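Local structure of transcriptional repressor of the blcABC operon (Agrobacterium tumefaciens, 3MQ0) at residues B[164-169]-B[200-205]; B[175-180]-B[193-198]; B[207-212]-B[217-222]. The protein represses transcription of the blcABC operon, probably by binding DNA through an IclR-type helix-turn-helix domain, and is regulated via oligomerization. All coordinates share one frame; numbering follows the deposited sequence.

The three contacts belong to the GAF-like C-terminal region of this IclR-family regulator: two join helices and turns, the third joins two strands. Contacts 1 and 2 share helix 192-205: near its C-terminal end contact 1 fixes a turn by one polar bond at a partly buried site, whereas contact 2 sets one buried leucine against two aromatic rings without any hydrogen bond. They also touch each other, Leu165 and Leu168 packing on Leu176 and Phe177. Contact 3, also buried, is a beta hairpin held by paired backbone hydrogen bonds, apolar side chains on one face and more polar ones on the other; Thr202 of contact 1 rests on its Tyr207 and Ser208.

Contact 1 (B[164-169]-B[200-205]); sequences LLSDLG and ALTRAR
Ser166 and Arg203 mark the closest backbone approach, 6.3 Å between CA atoms, where the type I beta turn Leu165-Leu168 meets helix 192-205. In this GAF-like region of an IclR-type regulator, the turn between helices 159-165 and 170-176 packs against the side of helix 192-205, and it leads on to Gly169, the N-cap residue of helix 170-176. The main tie is a side-chain to backbone hydrogen bond. Arg203 NE donates to Ser166 O at 2.9 Å, and the N-H points almost straight at the oxygen, with an angle of 175°. The donor arrives in the carbonyl plane on a lone pair, and the oxygen in turn lies at the edge of the guanidinium, practically in its plane. A bend at CG-CD (chi3 -127°) turns the otherwise reaching chain so that NE, and not a terminal nitrogen, meets the turn. The apolar part of the arginine follows along, its CG 4.3 Å from Ser166 CB. This nearly linear, coplanar geometry suits a strong single bond that holds NE against the turn.

Beside this bond Ser166 and Thr202 meet by a looser touch. Ser166 OG is hydrogen-bonded to Ile163 O, three residues earlier at the end of helix 159-165, and Thr202 OG1 likewise binds Glu198 O. Each hydroxyl thus has a partner in its own part of the chain, and across the contact it is the Thr202 methyl that faces Ser166. Thr202 CG2, lying anti to its backbone N, is directed across the interface. It stops 4.1 Å from Ser166 OG.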
loop_
_atom_site.group_PDB
_atom_site.type_symbol
_atom_site.label_atom_id
_atom_site.label_comp_id
_atom_site.label_asym_id
_atom_site.label_seq_id
_atom_site.Cartn_x
_atom_site.Cartn_y
_atom_site.Cartn_z
ATOM N N LEU B 164 3.989 -1.534 -23.498
ATOM C CA LEU B 164 4.004 -0.459 -22.503
ATOM C C LEU B 164 3.344 0.823 -23.027
ATOM O O LEU B 164 2.638 1.510 -22.289
ATOM C CB LEU B 164 5.422 -0.194 -21.977
ATOM C CG LEU B 164 6.053 -1.414 -21.280
ATOM C CD1 LEU B 164 7.516 -1.178 -20.964
ATOM C CD2 LEU B 164 5.267 -1.759 -20.006
ATOM N N LEU B 165 3.541 1.131 -24.303
ATOM C CA LEU B 165 2.898 2.306 -24.904
ATOM C C LEU B 165 1.388 2.104 -25.076
ATOM O O LEU B 165 0.629 3.072 -25.177
ATOM C CB LEU B 165 3.527 2.621 -26.271
ATOM C CG LEU B 165 4.937 3.216 -26.247
ATOM C CD1 LEU B 165 5.471 3.380 -27.667
ATOM C CD2 LEU B 165 4.969 4.569 -25.508
ATOM N N SER B 166 0.940 0.853 -25.111
ATOM C CA SER B 166 -0.476 0.600 -25.349
ATOM C C SER B 166 -1.334 1.040 -24.157
ATOM O O SER B 166 -2.543 1.148 -24.282
ATOM C CB SER B 166 -0.740 -0.870 -25.722
ATOM O OG SER B 166 -0.661 -1.713 -24.593
ATOM N N ASP B 167 -0.740 1.328 -23.031
ATOM C CA ASP B 167 -1.532 1.838 -21.956
ATOM C C ASP B 167 -1.666 3.338 -21.945
ATOM O O ASP B 167 -2.316 3.842 -21.118
ATOM C CB ASP B 167 -1.039 1.362 -20.624
ATOM C CG ASP B 167 0.419 1.292 -20.568
ATOM O OD1 ASP B 167 0.946 0.191 -20.663
ATOM O OD2 ASP B 167 1.062 2.328 -20.461
ATOM N N LEU B 168 -1.003 4.018 -22.854
ATOM C CA LEU B 168 -1.108 5.472 -22.984
ATOM C C LEU B 168 -2.274 5.887 -23.879
ATOM O O LEU B 168 -2.605 5.194 -24.845
ATOM C CB LEU B 168 0.188 6.042 -23.553
ATOM C CG LEU B 168 1.356 6.135 -22.571
ATOM C CD1 LEU B 168 1.607 4.815 -21.874
ATOM C CD2 LEU B 168 2.604 6.618 -23.287
ATOM N N GLY B 169 -2.888 7.022 -23.558
ATOM C CA GLY B 169 -3.967 7.558 -24.375
ATOM C C GLY B 169 -3.410 8.331 -25.560
ATOM O O GLY B 169 -2.193 8.513 -25.658
ATOM N N ALA B 200 -3.809 -0.539 -30.802
ATOM C CA ALA B 200 -5.193 -1.009 -30.669
ATOM C C ALA B 200 -5.244 -2.533 -30.698
ATOM O O ALA B 200 -5.920 -3.160 -29.882
ATOM C CB ALA B 200 -6.070 -0.429 -31.778
ATOM N N LEU B 201 -4.534 -3.123 -31.652
ATOM C CA LEU B 201 -4.477 -4.577 -31.780
ATOM C C LEU B 201 -3.830 -5.179 -30.534
ATOM O O LEU B 201 -4.281 -6.200 -30.018
ATOM C CB LEU B 201 -3.692 -4.968 -33.030
ATOM C CG LEU B 201 -3.534 -6.456 -33.356
ATOM C CD1 LEU B 201 -4.892 -7.157 -33.403
ATOM C CD2 LEU B 201 -2.801 -6.613 -34.705
ATOM N N THR B 202 -2.783 -4.525 -30.038
ATOM C CA THR B 202 -2.066 -5.006 -28.858
ATOM C C THR B 202 -2.970 -5.067 -27.639
ATOM O O THR B 202 -2.957 -6.049 -26.913
ATOM C CB THR B 202 -0.805 -4.135 -28.553
ATOM O OG1 THR B 202 0.066 -4.155 -29.683
ATOM C CG2 THR B 202 -0.035 -4.677 -27.354
ATOM N N ARG B 203 -3.736 -4.002 -27.419
ATOM C CA ARG B 203 -4.707 -3.923 -26.333
ATOM C C ARG B 203 -5.730 -5.040 -26.396
ATOM O O ARG B 203 -6.092 -5.621 -25.375
ATOM C CB ARG B 203 -5.472 -2.594 -26.420
ATOM C CG ARG B 203 -4.944 -1.492 -25.554
ATOM C CD ARG B 203 -5.694 -0.174 -25.835
ATOM N NE ARG B 203 -4.706 0.851 -26.114
ATOM C CZ ARG B 203 -4.685 1.623 -27.185
ATOM N NH1 ARG B 203 -5.643 1.550 -28.110
ATOM N NH2 ARG B 203 -3.708 2.504 -27.307
ATOM N N ALA B 204 -6.232 -5.317 -27.591
ATOM C CA ALA B 204 -7.292 -6.313 -27.745
ATOM C C ALA B 204 -6.826 -7.746 -27.440
ATOM O O ALA B 204 -7.623 -8.575 -26.989
ATOM C CB ALA B 204 -7.881 -6.239 -29.148
ATOM N N ARG B 205 -5.576 -8.051 -27.673
ATOM C CA ARG B 205 -5.114 -9.388 -27.436
ATOM C C ARG B 205 -4.242 -9.546 -26.211
ATOM O O ARG B 205 -4.103 -10.625 -25.739
ATOM C CB ARG B 205 -4.464 -9.955 -28.653
ATOM C CG ARG B 205 -3.368 -9.222 -29.146
ATOM C CD ARG B 205 -2.971 -9.625 -30.495
ATOM N NE ARG B 205 -1.778 -8.917 -30.854
ATOM C CZ ARG B 205 -1.203 -8.955 -32.027
ATOM N NH1 ARG B 205 -1.677 -9.722 -32.964
ATOM N NH2 ARG B 205 -0.144 -8.236 -32.232
#

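Contact 2 (B[175-180]-B[193-198]); sequences MLFSQF and SQLEEE
Phe177 opens the contact by touching Leu195: its CE2 lies 4.2 Å from Leu195 CD2. It is the first residue to leave helical backbone angles after helix 170-176, and the loop that begins here packs two phenylalanines on the side of helix 192-205 in this GAF-like region. The methyl approaches the Phe177 ring obliquely. One face of that ring is covered within its own segment, Leu176 CB sitting 3.8 Å above the plane near its centre, while Leu165 and Pro156 also pack on the ring. The phenyl group is thus lodged between several apolar neighbours, and Leu195 adds a methyl from helix 192-205.

The chain then runs on to Phe180, the second aromatic to face helix 192-205. Its CG stands anti to the backbone N (chi1 -155°), which carries the ring out over the distance that separates the two backbones, 10.2 Å between the CA atoms of Phe180 and Leu195. The ring meets Leu195 at its edge, near the ring plane, with CE1 4.0 Å from the same CD2 methyl. Leu195 also has CG anti to its backbone N (chi1 173°), and its CD2 branch serves both rings.

Charges flank this apolar spot: Glu196 forms a salt bridge with Arg174 and Glu198 one with Lys162. Between the two segments themselves no hydrogen bond is made. The two rings and the methyl therefore cohere through burial and apolar packing alone, a contact that is probably less directional than a polar tie would be.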
loop_
_atom_site.group_PDB
_atom_site.type_symbol
_atom_site.label_atom_id
_atom_site.label_comp_id
_atom_site.label_asym_id
_atom_site.label_seq_id
_atom_site.Cartn_x
_atom_site.Cartn_y
_atom_site.Cartn_z
ATOM N N MET B 175 2.244 13.753 -26.963
ATOM C CA MET B 175 3.247 14.483 -26.193
ATOM C C MET B 175 4.618 13.824 -26.298
ATOM O O MET B 175 5.646 14.500 -26.340
ATOM C CB MET B 175 2.833 14.572 -24.729
ATOM C CG MET B 175 1.570 15.363 -24.522
ATOM S SD MET B 175 1.822 16.622 -23.273
ATOM C CE MET B 175 0.674 17.867 -23.845
ATOM N N LEU B 176 4.631 12.501 -26.333
ATOM C CA LEU B 176 5.884 11.763 -26.399
ATOM C C LEU B 176 6.518 11.817 -27.771
ATOM O O LEU B 176 7.740 11.838 -27.884
ATOM C CB LEU B 176 5.651 10.294 -26.055
ATOM C CG LEU B 176 5.842 9.883 -24.611
ATOM C CD1 LEU B 176 5.422 8.426 -24.454
ATOM C CD2 LEU B 176 7.298 10.093 -24.222
ATOM N N PHE B 177 5.688 11.816 -28.813
ATOM C CA PHE B 177 6.179 11.560 -30.160
ATOM C C PHE B 177 5.855 12.641 -31.185
ATOM O O PHE B 177 5.570 12.328 -32.336
ATOM C CB PHE B 177 5.658 10.210 -30.651
ATOM C CG PHE B 177 6.132 9.056 -29.816
ATOM C CD1 PHE B 177 7.489 8.830 -29.641
ATOM C CD2 PHE B 177 5.232 8.194 -29.220
ATOM C CE1 PHE B 177 7.939 7.767 -28.868
ATOM C CE2 PHE B 177 5.671 7.126 -28.457
ATOM C CZ PHE B 177 7.020 6.919 -28.270
ATOM N N SER B 178 5.910 13.903 -30.766
ATOM C CA SER B 178 5.777 15.022 -31.692
ATOM C C SER B 178 6.813 14.849 -32.803
ATOM O O SER B 178 6.515 15.021 -33.984
ATOM C CB SER B 178 5.980 16.350 -30.961
ATOM O OG SER B 178 7.229 16.378 -30.289
ATOM N N GLN B 179 8.030 14.493 -32.406
ATOM C CA GLN B 179 9.035 14.007 -33.337
ATOM C C GLN B 179 9.086 12.490 -33.227
ATOM O O GLN B 179 9.443 11.941 -32.188
ATOM C CB GLN B 179 10.404 14.584 -33.000
ATOM C CG GLN B 179 10.457 16.102 -33.010
ATOM C CD GLN B 179 11.795 16.630 -32.537
ATOM O OE1 GLN B 179 12.226 16.352 -31.416
ATOM N NE2 GLN B 179 12.469 17.390 -33.397
ATOM N N PHE B 180 8.714 11.813 -34.300
ATOM C CA PHE B 180 8.724 10.366 -34.308
ATOM C C PHE B 180 10.144 9.823 -34.562
ATOM O O PHE B 180 10.854 10.339 -35.416
ATOM C CB PHE B 180 7.741 9.868 -35.362
ATOM C CG PHE B 180 7.235 8.504 -35.082
ATOM C CD1 PHE B 180 6.212 8.308 -34.167
ATOM C CD2 PHE B 180 7.801 7.405 -35.704
ATOM C CE1 PHE B 180 5.755 7.038 -33.879
ATOM C CE2 PHE B 180 7.347 6.135 -35.426
ATOM C CZ PHE B 180 6.324 5.947 -34.517
ATOM N N SER B 193 0.299 7.330 -36.697
ATOM C CA SER B 193 -0.915 6.661 -37.138
ATOM C C SER B 193 -0.732 5.148 -37.200
ATOM O O SER B 193 -1.589 4.375 -36.762
ATOM C CB SER B 193 -1.333 7.183 -38.515
ATOM O OG SER B 193 -2.453 6.461 -38.999
ATOM N N GLN B 194 0.392 4.716 -37.753
ATOM C CA GLN B 194 0.637 3.289 -37.863
ATOM C C GLN B 194 0.851 2.674 -36.482
ATOM O O GLN B 194 0.410 1.552 -36.219
ATOM C CB GLN B 194 1.837 3.036 -38.782
ATOM C CG GLN B 194 1.639 3.558 -40.209
ATOM C CD GLN B 194 2.127 4.996 -40.425
ATOM O OE1 GLN B 194 1.943 5.883 -39.580
ATOM N NE2 GLN B 194 2.755 5.226 -41.576
ATOM N N LEU B 195 1.518 3.409 -35.599
ATOM C CA LEU B 195 1.745 2.937 -34.239
ATOM C C LEU B 195 0.404 2.739 -33.523
ATOM O O LEU B 195 0.194 1.731 -32.844
ATOM C CB LEU B 195 2.644 3.916 -33.472
ATOM C CG LEU B 195 2.836 3.653 -31.980
ATOM C CD1 LEU B 195 3.515 2.293 -31.746
ATOM C CD2 LEU B 195 3.631 4.777 -31.328
ATOM N N GLU B 196 -0.509 3.688 -33.686
ATOM C CA GLU B 196 -1.784 3.597 -32.989
ATOM C C GLU B 196 -2.635 2.417 -33.437
ATOM O O GLU B 196 -3.382 1.839 -32.635
ATOM C CB GLU B 196 -2.552 4.913 -33.088
ATOM C CG GLU B 196 -1.943 5.981 -32.168
ATOM C CD GLU B 196 -2.727 7.272 -32.174
ATOM O OE1 GLU B 196 -2.788 7.917 -33.241
ATOM O OE2 GLU B 196 -3.288 7.641 -31.117
ATOM N N GLU B 197 -2.510 2.035 -34.703
ATOM C CA GLU B 197 -3.150 0.804 -35.168
ATOM C C GLU B 197 -2.560 -0.411 -34.445
ATOM O O GLU B 197 -3.289 -1.272 -33.950
ATOM C CB GLU B 197 -3.006 0.658 -36.682
ATOM C CG GLU B 197 -3.772 1.726 -37.434
ATOM C CD GLU B 197 -3.309 1.916 -38.868
ATOM O OE1 GLU B 197 -2.347 1.235 -39.308
ATOM O OE2 GLU B 197 -3.915 2.765 -39.554
ATOM N N GLU B 198 -1.238 -0.479 -34.383
ATOM C CA GLU B 198 -0.582 -1.569 -33.662
ATOM C C GLU B 198 -1.004 -1.607 -32.196
ATOM O O GLU B 198 -1.190 -2.683 -31.626
ATOM C CB GLU B 198 0.935 -1.425 -33.718
ATOM C CG GLU B 198 1.581 -1.694 -35.068
ATOM C CD GLU B 198 3.096 -1.564 -34.981
ATOM O OE1 GLU B 198 3.563 -0.633 -34.290
ATOM O OE2 GLU B 198 3.819 -2.387 -35.581
#

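Contact 3 (B[207-212]-B[217-222]); sequences YSIDDG and GMLCIG
Tyr207 and Ile221 lie side by side and point the same way, Tyr207 CD1 4.2 Å from Ile221 CG2, at one end of an antiparallel beta hairpin. Further along, Ile209 slants across Leu219, a diagonal neighbour and not its register partner, and brings CG2 to 3.8 Å from Leu219 CD1. The leucine reaches there because its CG is anti to the backbone N (chi1 158°), which swings CD1 over toward the facing strand. Strands 208-211 and 218-222 run nearly antiparallel, at 168°, with Ile209-Ile221 and Asp211-Leu219 as non-hydrogen-bonded pairs. Alternating with them, the hydrogen-bonded pairs Ser208-Gly222 and Asp210-Cys220 each contribute two backbone bonds, Asp210 N to Cys220 O being the shortest at 2.8 Å.

The opposite face is more polar. Asp210 sets OD2 3.7 Å from Cys220 SG, and a water lies within hydrogen-bonding distance of both that OD2 and Met218 O, while OD1 takes the backbone N-H of Gln213. Ser208 holds its OG 3.4 Å from Gly222 CA, a place where the glycine offers no side chain, and the hydroxyl bonds to Ala159 O.

Strand 208-211 is the outermost within this chain of the antiparallel sheet characteristic of the GAF-like fold, and strand 218-226 continues the ladder onto strand 232-241. Helix 247-267 covers the face of Ile209, Leu219 and Ile221 through Ile250 and Leu253, whereas helix 159-165 packs under Ser208 and Cys220, so the hairpin is sandwiched between helices.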
loop_
_atom_site.group_PDB
_atom_site.type_symbol
_atom_site.label_atom_id
_atom_site.label_comp_id
_atom_site.label_asym_id
_atom_site.label_seq_id
_atom_site.Cartn_x
_atom_site.Cartn_y
_atom_site.Cartn_z
ATOM N N TYR B 207 -1.036 -9.014 -26.032
ATOM C CA TYR B 207 0.379 -9.214 -26.343
ATOM C C TYR B 207 0.747 -8.451 -27.604
ATOM O O TYR B 207 -0.122 -8.135 -28.415
ATOM C CB TYR B 207 0.720 -10.690 -26.480
ATOM C CG TYR B 207 0.120 -11.375 -27.700
ATOM C CD1 TYR B 207 0.743 -11.297 -28.936
ATOM C CD2 TYR B 207 -1.061 -12.098 -27.604
ATOM C CE1 TYR B 207 0.200 -11.927 -30.065
ATOM C CE2 TYR B 207 -1.615 -12.725 -28.724
ATOM C CZ TYR B 207 -0.973 -12.638 -29.945
ATOM O OH TYR B 207 -1.505 -13.253 -31.058
ATOM N N SER B 208 2.007 -8.127 -27.755
ATOM C CA SER B 208 2.494 -7.368 -28.877
ATOM C C SER B 208 3.411 -8.186 -29.757
ATOM O O SER B 208 3.977 -9.118 -29.349
ATOM C CB SER B 208 3.279 -6.159 -28.435
ATOM O OG SER B 208 4.338 -6.595 -27.677
ATOM N N ILE B 209 3.563 -7.744 -30.977
ATOM C CA ILE B 209 4.488 -8.372 -31.902
ATOM C C ILE B 209 5.392 -7.306 -32.508
ATOM O O ILE B 209 4.906 -6.275 -32.982
ATOM C CB ILE B 209 3.730 -9.058 -33.051
ATOM C CG1 ILE B 209 3.019 -10.317 -32.542
ATOM C CG2 ILE B 209 4.687 -9.432 -34.140
ATOM C CD1 ILE B 209 1.905 -10.778 -33.458
ATOM N N ASP B 210 6.701 -7.546 -32.467
ATOM C CA ASP B 210 7.661 -6.765 -33.249
ATOM C C ASP B 210 8.202 -7.650 -34.357
ATOM O O ASP B 210 9.049 -8.505 -34.117
ATOM C CB ASP B 210 8.824 -6.279 -32.378
ATOM C CG ASP B 210 10.099 -6.024 -33.177
ATOM O OD1 ASP B 210 10.001 -5.660 -34.369
ATOM O OD2 ASP B 210 11.211 -6.180 -32.613
ATOM N N ASP B 211 7.703 -7.461 -35.572
ATOM C CA ASP B 211 8.141 -8.298 -36.673
ATOM C C ASP B 211 9.273 -7.608 -37.425
ATOM O O ASP B 211 9.048 -6.961 -38.454
ATOM C CB ASP B 211 6.974 -8.596 -37.613
ATOM C CG ASP B 211 7.305 -9.696 -38.622
ATOM O OD1 ASP B 211 8.499 -10.054 -38.740
ATOM O OD2 ASP B 211 6.377 -10.197 -39.298
ATOM N N GLY B 212 10.487 -7.729 -36.894
ATOM C CA GLY B 212 11.672 -7.222 -37.566
ATOM C C GLY B 212 11.829 -5.710 -37.597
ATOM O O GLY B 212 12.437 -5.163 -38.521
ATOM N N GLY B 217 14.865 -10.031 -39.638
ATOM C CA GLY B 217 14.874 -11.444 -39.321
ATOM C C GLY B 217 14.627 -11.780 -37.859
ATOM O O GLY B 217 14.536 -12.952 -37.506
ATOM N N MET B 218 14.529 -10.766 -37.007
ATOM C CA MET B 218 14.235 -11.000 -35.596
ATOM C C MET B 218 12.785 -10.686 -35.321
ATOM O O MET B 218 12.295 -9.618 -35.683
ATOM C CB MET B 218 15.120 -10.151 -34.679
ATOM C CG MET B 218 14.827 -10.350 -33.186
ATOM S SD MET B 218 16.003 -9.586 -32.028
ATOM C CE MET B 218 15.589 -7.862 -32.219
ATOM N N LEU B 219 12.106 -11.621 -34.670
ATOM C CA LEU B 219 10.722 -11.432 -34.254
ATOM C C LEU B 219 10.645 -11.463 -32.732
ATOM O O LEU B 219 11.223 -12.352 -32.115
ATOM C CB LEU B 219 9.879 -12.559 -34.852
ATOM C CG LEU B 219 8.564 -12.856 -34.150
ATOM C CD1 LEU B 219 7.563 -11.856 -34.631
ATOM C CD2 LEU B 219 8.120 -14.279 -34.475
ATOM N N CYS B 220 9.972 -10.483 -32.123
ATOM C CA CYS B 220 9.758 -10.488 -30.684
ATOM C C CYS B 220 8.269 -10.466 -30.344
ATOM O O CYS B 220 7.452 -9.902 -31.079
ATOM C CB CYS B 220 10.437 -9.296 -30.001
ATOM S SG CYS B 220 12.159 -9.068 -30.514
ATOM N N ILE B 221 7.934 -11.079 -29.216
ATOM C CA ILE B 221 6.568 -11.113 -28.720
ATOM C C ILE B 221 6.597 -10.566 -27.301
ATOM O O ILE B 221 7.415 -11.023 -26.491
ATOM C CB ILE B 221 6.066 -12.564 -28.689
ATOM C CG1 ILE B 221 6.220 -13.169 -30.088
ATOM C CG2 ILE B 221 4.628 -12.615 -28.215
ATOM C CD1 ILE B 221 6.027 -14.672 -30.134
ATOM N N GLY B 222 5.725 -9.598 -26.990
ATOM C CA GLY B 222 5.797 -8.917 -25.699
ATOM C C GLY B 222 4.539 -8.999 -24.861
ATOM O O GLY B 222 3.452 -9.175 -25.399
HETATM O O HOH W 1 13.105 -6.958 -34.682
#